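Local atomic coordinates of putative transcriptional regulator (Listeria innocua, PDB entry 3LWF), a protein that probably binds DNA as a dimeric transcription regulator of the Rrf2 family, through a winged helix-turn-helix domain. Residues A71-K75 and Y84-G88; M20-G26 and L102-L108; T31-L36 and I50-L56. All coordinates share one frame; numbering follows the deposited sequence.

Contact 1: A71-K75 and Y84-G88. With SO4 (sulfate ion), chain G.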
loop_
_atom_site.group_PDB
_atom_site.type_symbol
_atom_site.label_atom_id
_atom_site.label_comp_id
_atom_site.label_asym_id
_atom_site.label_seq_id
_atom_site.Cartn_x
_atom_site.Cartn_y
_atom_site.Cartn_z
ATOM N N ALA A 71 -5.067 11.401 -22.790
ATOM C CA ALA A 71 -3.723 11.378 -22.225
ATOM C C ALA A 71 -2.703 10.779 -23.207
ATOM O O ALA A 71 -1.561 10.654 -22.843
ATOM C CB ALA A 71 -3.704 10.589 -20.892
ATOM N N GLY A 72 -3.149 10.340 -24.392
ATOM C CA GLY A 72 -2.288 9.788 -25.428
ATOM C C GLY A 72 -1.965 8.306 -25.306
ATOM O O GLY A 72 -1.106 7.792 -26.021
ATOM N N ILE A 73 -2.647 7.613 -24.407
ATOM C CA ILE A 73 -2.335 6.218 -24.126
ATOM C C ILE A 73 -2.946 5.319 -25.206
ATOM O O ILE A 73 -2.371 4.258 -25.558
ATOM C CB ILE A 73 -2.790 5.835 -22.691
ATOM C CG1 ILE A 73 -1.947 6.619 -21.675
ATOM C CG2 ILE A 73 -2.654 4.326 -22.423
ATOM C CD1 ILE A 73 -2.529 6.676 -20.211
ATOM N N VAL A 74 -4.112 5.729 -25.713
ATOM C CA VAL A 74 -4.769 4.999 -26.779
ATOM C C VAL A 74 -5.084 5.998 -27.871
ATOM O O VAL A 74 -5.032 7.205 -27.643
ATOM C CB VAL A 74 -6.044 4.329 -26.303
ATOM C CG1 VAL A 74 -5.713 3.384 -25.176
ATOM C CG2 VAL A 74 -7.174 5.388 -25.957
ATOM N N LYS A 75 -5.329 5.495 -29.077
ATOM C CA LYS A 75 -5.857 6.319 -30.159
ATOM C C LYS A 75 -7.111 5.696 -30.734
ATOM O O LYS A 75 -7.212 4.434 -30.796
ATOM C CB LYS A 75 -4.847 6.453 -31.285
ATOM C CG LYS A 75 -3.828 7.536 -31.035
ATOM C CD LYS A 75 -3.613 8.377 -32.239
ATOM C CE LYS A 75 -2.651 9.516 -31.954
ATOM N NZ LYS A 75 -1.334 9.213 -32.504
ATOM N N TYR A 84 -9.979 1.184 -31.279
ATOM C CA TYR A 84 -8.868 1.751 -30.536
ATOM C C TYR A 84 -7.631 0.907 -30.748
ATOM O O TYR A 84 -7.721 -0.303 -31.059
ATOM C CB TYR A 84 -9.225 1.852 -29.048
ATOM C CG TYR A 84 -10.311 2.857 -28.827
ATOM C CD1 TYR A 84 -10.013 4.198 -28.609
ATOM C CD2 TYR A 84 -11.635 2.480 -28.885
ATOM C CE1 TYR A 84 -11.025 5.134 -28.456
ATOM C CE2 TYR A 84 -12.638 3.387 -28.697
ATOM C CZ TYR A 84 -12.322 4.711 -28.504
ATOM O OH TYR A 84 -13.336 5.591 -28.369
ATOM N N VAL A 85 -6.489 1.562 -30.654
ATOM C CA VAL A 85 -5.172 0.924 -30.643
ATOM C C VAL A 85 -4.348 1.518 -29.489
ATOM O O VAL A 85 -4.588 2.656 -29.086
ATOM C CB VAL A 85 -4.393 1.143 -31.983
ATOM C CG1 VAL A 85 -5.165 0.481 -33.159
ATOM C CG2 VAL A 85 -4.097 2.633 -32.273
ATOM N N LEU A 86 -3.389 0.754 -28.960
ATOM C CA LEU A 86 -2.470 1.310 -27.973
ATOM C C LEU A 86 -1.597 2.369 -28.656
ATOM O O LEU A 86 -1.151 2.186 -29.755
ATOM C CB LEU A 86 -1.593 0.204 -27.374
ATOM C CG LEU A 86 -0.832 0.524 -26.084
ATOM C CD1 LEU A 86 -1.839 0.775 -24.996
ATOM C CD2 LEU A 86 0.071 -0.654 -25.696
ATOM N N ASN A 87 -1.390 3.502 -28.040
ATOM C CA ASN A 87 -0.606 4.527 -28.686
ATOM C C ASN A 87 0.824 4.610 -28.160
ATOM O O ASN A 87 1.344 5.678 -27.895
ATOM C CB ASN A 87 -1.263 5.868 -28.515
ATOM C CG ASN A 87 -0.631 6.925 -29.398
ATOM O OD1 ASN A 87 -0.319 6.671 -30.544
ATOM N ND2 ASN A 87 -0.469 8.108 -28.873
ATOM N N GLY A 88 1.505 3.507 -28.083
ATOM C CA GLY A 88 2.890 3.563 -27.653
ATOM C C GLY A 88 3.382 2.170 -27.411
ATOM O O GLY A 88 2.668 1.188 -27.627
HETATM S S SO4 G . 1.084 11.336 -31.607
HETATM O O1 SO4 G . 1.350 11.781 -32.984
HETATM O O2 SO4 G . 2.277 11.450 -30.786
HETATM O O3 SO4 G . 0.056 12.164 -30.993
HETATM O O4 SO4 G . 0.728 9.927 -31.603
#

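Contact 2: M20-G26 and L102-L108. With SO4 (sulfate ion), chain F.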
loop_
_atom_site.group_PDB
_atom_site.type_symbol
_atom_site.label_atom_id
_atom_site.label_comp_id
_atom_site.label_asym_id
_atom_site.label_seq_id
_atom_site.Cartn_x
_atom_site.Cartn_y
_atom_site.Cartn_z
HETATM N N MSE A 20 -6.488 -0.756 -0.422
HETATM C CA MSE A 20 -6.589 0.655 -0.797
HETATM C C MSE A 20 -7.602 0.807 -1.928
HETATM O O MSE A 20 -7.979 -0.182 -2.602
HETATM C CB MSE A 20 -5.218 1.245 -1.150
HETATM C CG MSE A 20 -4.635 0.673 -2.374
HETATM SE SE MSE A 20 -2.745 1.086 -2.657
HETATM C CE MSE A 20 -2.709 -0.196 -4.095
ATOM N N LYS A 21 -8.058 2.037 -2.142
ATOM C CA LYS A 21 -9.147 2.275 -3.092
ATOM C C LYS A 21 -8.661 2.348 -4.550
ATOM O O LYS A 21 -8.386 3.407 -5.065
ATOM C CB LYS A 21 -9.935 3.518 -2.679
ATOM C CG LYS A 21 -11.210 3.755 -3.439
ATOM C CD LYS A 21 -11.907 4.999 -2.907
ATOM C CE LYS A 21 -13.087 5.407 -3.760
ATOM N NZ LYS A 21 -13.509 6.785 -3.368
ATOM N N ILE A 22 -8.542 1.206 -5.211
ATOM C CA ILE A 22 -8.358 1.187 -6.644
ATOM C C ILE A 22 -9.609 0.567 -7.178
ATOM O O ILE A 22 -9.858 -0.611 -6.960
ATOM C CB ILE A 22 -7.101 0.404 -7.094
ATOM C CG1 ILE A 22 -5.854 0.981 -6.429
ATOM C CG2 ILE A 22 -6.932 0.458 -8.625
ATOM C CD1 ILE A 22 -4.582 0.308 -6.825
ATOM N N THR A 23 -10.398 1.382 -7.871
ATOM C CA THR A 23 -11.766 1.049 -8.265
ATOM C C THR A 23 -11.797 0.380 -9.615
ATOM O O THR A 23 -10.749 0.050 -10.217
ATOM C CB THR A 23 -12.636 2.317 -8.304
ATOM O OG1 THR A 23 -12.322 3.098 -9.458
ATOM C CG2 THR A 23 -12.386 3.144 -7.055
ATOM N N THR A 24 -13.004 0.149 -10.101
ATOM C CA THR A 24 -13.138 -0.436 -11.420
ATOM C C THR A 24 -12.606 0.473 -12.519
ATOM O O THR A 24 -12.312 0.002 -13.600
ATOM C CB THR A 24 -14.580 -0.826 -11.718
ATOM O OG1 THR A 24 -15.406 0.324 -11.600
ATOM C CG2 THR A 24 -15.039 -1.903 -10.745
ATOM N N LYS A 25 -12.450 1.760 -12.249
ATOM C CA LYS A 25 -12.014 2.659 -13.281
ATOM C C LYS A 25 -10.575 2.314 -13.680
ATOM O O LYS A 25 -10.280 2.100 -14.852
ATOM C CB LYS A 25 -12.096 4.118 -12.779
ATOM C CG LYS A 25 -13.464 4.593 -12.425
ATOM C CD LYS A 25 -13.410 6.120 -12.028
ATOM C CE LYS A 25 -12.695 6.290 -10.673
ATOM N NZ LYS A 25 -12.932 7.539 -9.943
ATOM N N GLY A 26 -9.687 2.251 -12.690
ATOM C CA GLY A 26 -8.304 1.874 -12.913
ATOM C C GLY A 26 -8.200 0.433 -13.381
ATOM O O GLY A 26 -7.428 0.108 -14.278
ATOM N N LEU A 102 -7.016 7.262 -14.632
ATOM C CA LEU A 102 -8.407 6.826 -14.432
ATOM C C LEU A 102 -8.925 6.937 -12.986
ATOM O O LEU A 102 -10.135 7.086 -12.783
ATOM C CB LEU A 102 -8.596 5.393 -14.987
ATOM C CG LEU A 102 -8.581 5.363 -16.533
ATOM C CD1 LEU A 102 -8.615 3.946 -17.081
ATOM C CD2 LEU A 102 -9.757 6.182 -17.112
ATOM N N GLU A 103 -8.032 6.842 -11.996
ATOM C CA GLU A 103 -8.406 6.951 -10.597
ATOM C C GLU A 103 -8.220 8.335 -10.107
ATOM O O GLU A 103 -7.331 9.046 -10.525
ATOM C CB GLU A 103 -7.564 6.039 -9.725
ATOM C CG GLU A 103 -7.781 4.564 -10.054
ATOM C CD GLU A 103 -9.092 4.035 -9.478
ATOM O OE1 GLU A 103 -9.343 4.248 -8.287
ATOM O OE2 GLU A 103 -9.873 3.408 -10.194
ATOM N N GLY A 104 -9.025 8.710 -9.151
ATOM C CA GLY A 104 -8.649 9.844 -8.339
ATOM C C GLY A 104 -7.372 9.553 -7.542
ATOM O O GLY A 104 -6.813 8.437 -7.589
ATOM N N PRO A 105 -6.900 10.558 -6.800
ATOM C CA PRO A 105 -5.727 10.373 -5.943
ATOM C C PRO A 105 -5.940 9.155 -5.074
ATOM O O PRO A 105 -6.996 9.045 -4.476
ATOM C CB PRO A 105 -5.697 11.666 -5.092
ATOM C CG PRO A 105 -6.415 12.672 -5.925
ATOM C CD PRO A 105 -7.511 11.889 -6.631
ATOM N N ILE A 106 -4.991 8.226 -5.028
ATOM C CA ILE A 106 -5.134 7.027 -4.193
ATOM C C ILE A 106 -4.303 7.188 -2.902
ATOM O O ILE A 106 -3.101 7.422 -2.952
ATOM C CB ILE A 106 -4.641 5.797 -4.935
ATOM C CG1 ILE A 106 -5.515 5.503 -6.167
ATOM C CG2 ILE A 106 -4.550 4.608 -4.009
ATOM C CD1 ILE A 106 -4.709 4.728 -7.219
ATOM N N VAL A 107 -4.978 7.109 -1.764
ATOM C CA VAL A 107 -4.343 7.266 -0.469
ATOM C C VAL A 107 -3.878 5.897 0.004
ATOM O O VAL A 107 -4.674 4.974 0.080
ATOM C CB VAL A 107 -5.309 7.852 0.557
ATOM C CG1 VAL A 107 -4.649 7.915 1.950
ATOM C CG2 VAL A 107 -5.736 9.215 0.101
ATOM N N LEU A 108 -2.571 5.766 0.232
ATOM C CA LEU A 108 -2.001 4.518 0.743
ATOM C C LEU A 108 -2.282 4.447 2.232
ATOM O O LEU A 108 -2.664 3.421 2.742
ATOM C CB LEU A 108 -0.487 4.437 0.490
ATOM C CG LEU A 108 0.215 3.176 0.996
ATOM C CD1 LEU A 108 -0.400 1.989 0.343
ATOM C CD2 LEU A 108 1.742 3.238 0.687
HETATM S S SO4 F . -12.097 7.633 -6.887
HETATM O O1 SO4 F . -11.579 7.194 -5.588
HETATM O O2 SO4 F . -13.510 7.257 -6.980
HETATM O O3 SO4 F . -11.901 9.083 -6.884
HETATM O O4 SO4 F . -11.322 6.956 -7.936
HETATM O O HOH W 1 -7.078 4.038 -0.890
#

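Contact 3: T31-L36 and I50-L56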
loop_
_atom_site.group_PDB
_atom_site.type_symbol
_atom_site.label_atom_id
_atom_site.label_comp_id
_atom_site.label_asym_id
_atom_site.label_seq_id
_atom_site.Cartn_x
_atom_site.Cartn_y
_atom_site.Cartn_z
ATOM N N THR A 31 -7.539 -3.415 -17.908
ATOM C CA THR A 31 -8.025 -4.475 -18.785
ATOM C C THR A 31 -7.995 -3.966 -20.249
ATOM O O THR A 31 -7.547 -4.661 -21.132
ATOM C CB THR A 31 -9.404 -4.995 -18.376
ATOM O OG1 THR A 31 -9.296 -5.708 -17.143
ATOM C CG2 THR A 31 -9.985 -5.961 -19.436
ATOM N N ILE A 32 -8.431 -2.742 -20.484
ATOM C CA ILE A 32 -8.513 -2.227 -21.846
ATOM C C ILE A 32 -7.107 -2.133 -22.480
ATOM O O ILE A 32 -6.859 -2.671 -23.569
ATOM C CB ILE A 32 -9.145 -0.826 -21.882
ATOM C CG1 ILE A 32 -10.665 -0.871 -21.633
ATOM C CG2 ILE A 32 -8.876 -0.166 -23.233
ATOM C CD1 ILE A 32 -11.254 0.528 -21.300
ATOM N N THR A 33 -6.195 -1.473 -21.765
ATOM C CA THR A 33 -4.872 -1.237 -22.296
ATOM C C THR A 33 -4.062 -2.495 -22.439
ATOM O O THR A 33 -3.290 -2.613 -23.390
ATOM C CB THR A 33 -4.103 -0.188 -21.511
ATOM O OG1 THR A 33 -3.982 -0.607 -20.159
ATOM C CG2 THR A 33 -4.840 1.135 -21.555
ATOM N N LEU A 34 -4.245 -3.442 -21.529
ATOM C CA LEU A 34 -3.622 -4.749 -21.705
ATOM C C LEU A 34 -4.133 -5.490 -22.921
ATOM O O LEU A 34 -3.368 -6.219 -23.590
ATOM C CB LEU A 34 -3.799 -5.632 -20.460
ATOM C CG LEU A 34 -3.033 -5.198 -19.200
ATOM C CD1 LEU A 34 -3.606 -6.004 -17.978
ATOM C CD2 LEU A 34 -1.486 -5.301 -19.331
ATOM N N GLU A 35 -5.436 -5.437 -23.149
ATOM C CA GLU A 35 -5.987 -6.124 -24.348
ATOM C C GLU A 35 -5.492 -5.450 -25.635
ATOM O O GLU A 35 -5.185 -6.124 -26.620
ATOM C CB GLU A 35 -7.504 -6.115 -24.337
ATOM C CG GLU A 35 -8.069 -7.040 -23.319
ATOM C CD GLU A 35 -7.618 -8.458 -23.559
ATOM O OE1 GLU A 35 -7.818 -8.921 -24.699
ATOM O OE2 GLU A 35 -7.037 -9.062 -22.633
ATOM N N LEU A 36 -5.397 -4.124 -25.615
ATOM C CA LEU A 36 -4.821 -3.407 -26.750
ATOM C C LEU A 36 -3.343 -3.759 -26.915
ATOM O O LEU A 36 -2.866 -3.891 -28.046
ATOM C CB LEU A 36 -5.047 -1.891 -26.643
ATOM C CG LEU A 36 -6.505 -1.416 -26.627
ATOM C CD1 LEU A 36 -6.548 0.093 -26.447
ATOM C CD2 LEU A 36 -7.280 -1.808 -27.885
ATOM N N ILE A 50 -13.939 -6.049 -26.662
ATOM C CA ILE A 50 -13.365 -6.174 -25.310
ATOM C C ILE A 50 -14.465 -6.405 -24.248
ATOM O O ILE A 50 -14.378 -7.349 -23.436
ATOM C CB ILE A 50 -12.493 -4.926 -24.901
ATOM C CG1 ILE A 50 -11.352 -4.714 -25.896
ATOM C CG2 ILE A 50 -11.929 -5.113 -23.513
ATOM C CD1 ILE A 50 -10.545 -3.428 -25.702
ATOM N N ALA A 51 -15.511 -5.578 -24.295
ATOM C CA ALA A 51 -16.663 -5.741 -23.411
ATOM C C ALA A 51 -17.250 -7.173 -23.493
ATOM O O ALA A 51 -17.439 -7.820 -22.448
ATOM C CB ALA A 51 -17.741 -4.708 -23.699
ATOM N N GLN A 52 -17.560 -7.652 -24.697
ATOM C CA GLN A 52 -18.107 -9.014 -24.851
ATOM C C GLN A 52 -17.110 -10.050 -24.302
ATOM O O GLN A 52 -17.472 -10.921 -23.525
ATOM C CB GLN A 52 -18.492 -9.292 -26.309
ATOM C CG GLN A 52 -19.692 -8.455 -26.776
ATOM C CD GLN A 52 -20.036 -8.583 -28.265
ATOM O OE1 GLN A 52 -19.222 -9.012 -29.082
ATOM N NE2 GLN A 52 -21.255 -8.182 -28.615
ATOM N N ASP A 53 -15.846 -9.935 -24.683
ATOM C CA ASP A 53 -14.825 -10.897 -24.242
ATOM C C ASP A 53 -14.694 -10.990 -22.703
ATOM O O ASP A 53 -14.547 -12.062 -22.155
ATOM C CB ASP A 53 -13.471 -10.521 -24.859
ATOM C CG ASP A 53 -12.386 -11.572 -24.604
ATOM O OD1 ASP A 53 -12.674 -12.777 -24.714
ATOM O OD2 ASP A 53 -11.243 -11.190 -24.298
ATOM N N LYS A 54 -14.759 -9.854 -22.019
ATOM C CA LYS A 54 -14.498 -9.807 -20.594
ATOM C C LYS A 54 -15.767 -9.691 -19.758
ATOM O O LYS A 54 -15.667 -9.446 -18.577
ATOM C CB LYS A 54 -13.593 -8.604 -20.275
ATOM C CG LYS A 54 -12.233 -8.606 -20.930
ATOM C CD LYS A 54 -11.478 -9.909 -20.653
ATOM C CE LYS A 54 -10.044 -9.883 -21.196
ATOM N NZ LYS A 54 -9.395 -11.219 -21.064
ATOM N N ASN A 55 -16.948 -9.836 -20.373
ATOM C CA ASN A 55 -18.224 -9.676 -19.670
ATOM C C ASN A 55 -18.339 -8.355 -18.892
ATOM O O ASN A 55 -18.768 -8.333 -17.745
ATOM C CB ASN A 55 -18.478 -10.841 -18.711
ATOM C CG ASN A 55 -19.941 -10.941 -18.294
ATOM O OD1 ASN A 55 -20.829 -10.424 -18.975
ATOM N ND2 ASN A 55 -20.194 -11.615 -17.183
ATOM N N LEU A 56 -17.959 -7.268 -19.538
ATOM C CA LEU A 56 -18.005 -5.927 -18.999
ATOM C C LEU A 56 -19.001 -5.097 -19.781
ATOM O O LEU A 56 -19.376 -5.439 -20.900
ATOM C CB LEU A 56 -16.626 -5.256 -19.107
ATOM C CG LEU A 56 -15.449 -5.920 -18.407
ATOM C CD1 LEU A 56 -14.219 -5.061 -18.540
ATOM C CD2 LEU A 56 -15.807 -6.184 -16.949
HETATM O O HOH W 2 -10.542 -8.766 -24.895
#

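Contact 1: A71-K75 and Y84-G88
Asn87 reaches across to the turn ahead of strand 74-77 with both backbone and side chain. Its N donates to Ile73 O at 2.8 Å, while its ND2 binds Gly72 O at 2.9 Å with that oxygen almost in the amide plane. Two successive carbonyls are thus taken by one residue. CG of Asn87 stands anti to the backbone N (chi1 -169°), which carries the amide over toward Gly72. Beyond this, Lys75 and Val85 form an antiparallel hydrogen-bonded pair: Lys75 N to Val85 O is 2.9 Å and Val85 N to Lys75 O is 3.0 Å. This is the open end of the hairpin 74-77/83-86, the wing expected of a winged helix-turn-helix. Val74 CG2 meets Tyr84 CD1 at 4.1 Å, and the two side chains also pack on helices 58-70 and 24-38. Gly72, at positive phi, closes helix 58-70 in a Schellman motif, and its carbonyl is the one Asn87 ND2 binds. On the outer side, CG of Lys75 lies against the Asn87 amide; a sulfate, probably a crystallisation ion, is modelled implausibly close to NZ. Using both N and ND2, Asn87 ties the end of strand 83-86 to the turn after helix 58-70.

Contact 2: M20-G26 and L102-L108
Glu103 OE2 is gripped by two donors, Thr23 OG1 at 2.6 Å on the syn side and Gly26 N at 2.8 Å on the anti lone pair. The carboxylate thereby joins the N-cap of helix 24-38: Thr23 precedes the helix, and its OG1 accepts from Lys25 N at 3.1 Å, the capping bond. Thr23 N donates to the other oxygen, Glu103 OE1, from above the carboxylate plane; donors on both oxygens would restrain its rotation. A bend at chi2 (-77°) folds the Glu103 chain back to this helix start, whose N-H groups and dipole would probably favour the charged form. Next to it a sulfate, probably from the crystallisation liquor, accepts from Lys25 NZ and Gly104 N, and more weakly from Lys21 NZ. Farther along, Ile106 CD1 packs on Ile22 CG1, and the selenium of Met20, a selenomethionine, touches both Ile106 CG2 and Leu108 CD1. The second subunit completes this side: Ile159 of that chain packs on Ile106 and Leu108, and Val107 pairs with one of its strands in an antiparallel ladder. Between the two backbones one water accepts from Lys21 N at 2.6 Å and donates to Val107 O at 2.8 Å.

Contact 3: T31-L36 and I50-L56
Glu35 and Lys54 meet from opposite directions, the Glu35 carboxylate ending beside CE and NZ of the lysine. OE2 lies 3.4 Å from Lys54 CE and 3.6 Å from NZ, a loose salt bridge in which the methylene is nearer than the ammonium nitrogen. Asp53 comes in at about a right angle to Glu35, and the two carboxylate planes are turned 58° apart. Their facing oxygens, Glu35 OE1 and Asp53 OD2, stand 4.1 Å apart, and a water donating to both (2.7 Å to OE1, 2.6 Å to OD2) probably eases the repulsion. The axes of segments 31-36 and 50-54, on helices 24-38 and 47-54, cross at 103° and 11.3 Å; in an Rrf2-type winged helix-turn-helix domain, helix 47-54 leads into helix 58-70, probably the recognition helix. Beside the charged groups, Ile50 CD1 packs against Ile32 CG2, Glu35 CB and, at 4.2 Å, Leu36 CD2. Thr31 turns its methyl, not its hydroxyl, to the lysine: with CG2 anti to the backbone N, it meets Lys54 CG at 3.8 Å. Glu35 also makes salt bridges from OE2 to Lys38 and from OE1 to Arg39, and Lys54 NZ one to Glu116 OE2 of the second subunit.

Overall arrangement
Helix 24-38 runs through the arrangement: its start belongs to contact 2 and its second half to contact 3, whose centres are 19 Å apart without touching. Contacts 1 and 3 follow one another along the chain and do touch, Leu36 packing on Val74, Tyr84 and Leu86, and Thr33 on Ile73, so the hairpin sits directly on that helix. Contact 2, between chain regions 76 residues apart, spans both in sequence; its centre lies 21 Å from that of contact 1, on the opposite side of the chain's centre. Contacts 1 and 3 thus assemble the probable DNA-binding domain, while contacts 2 and 3 both reach the second subunit, tying that domain to the dimer.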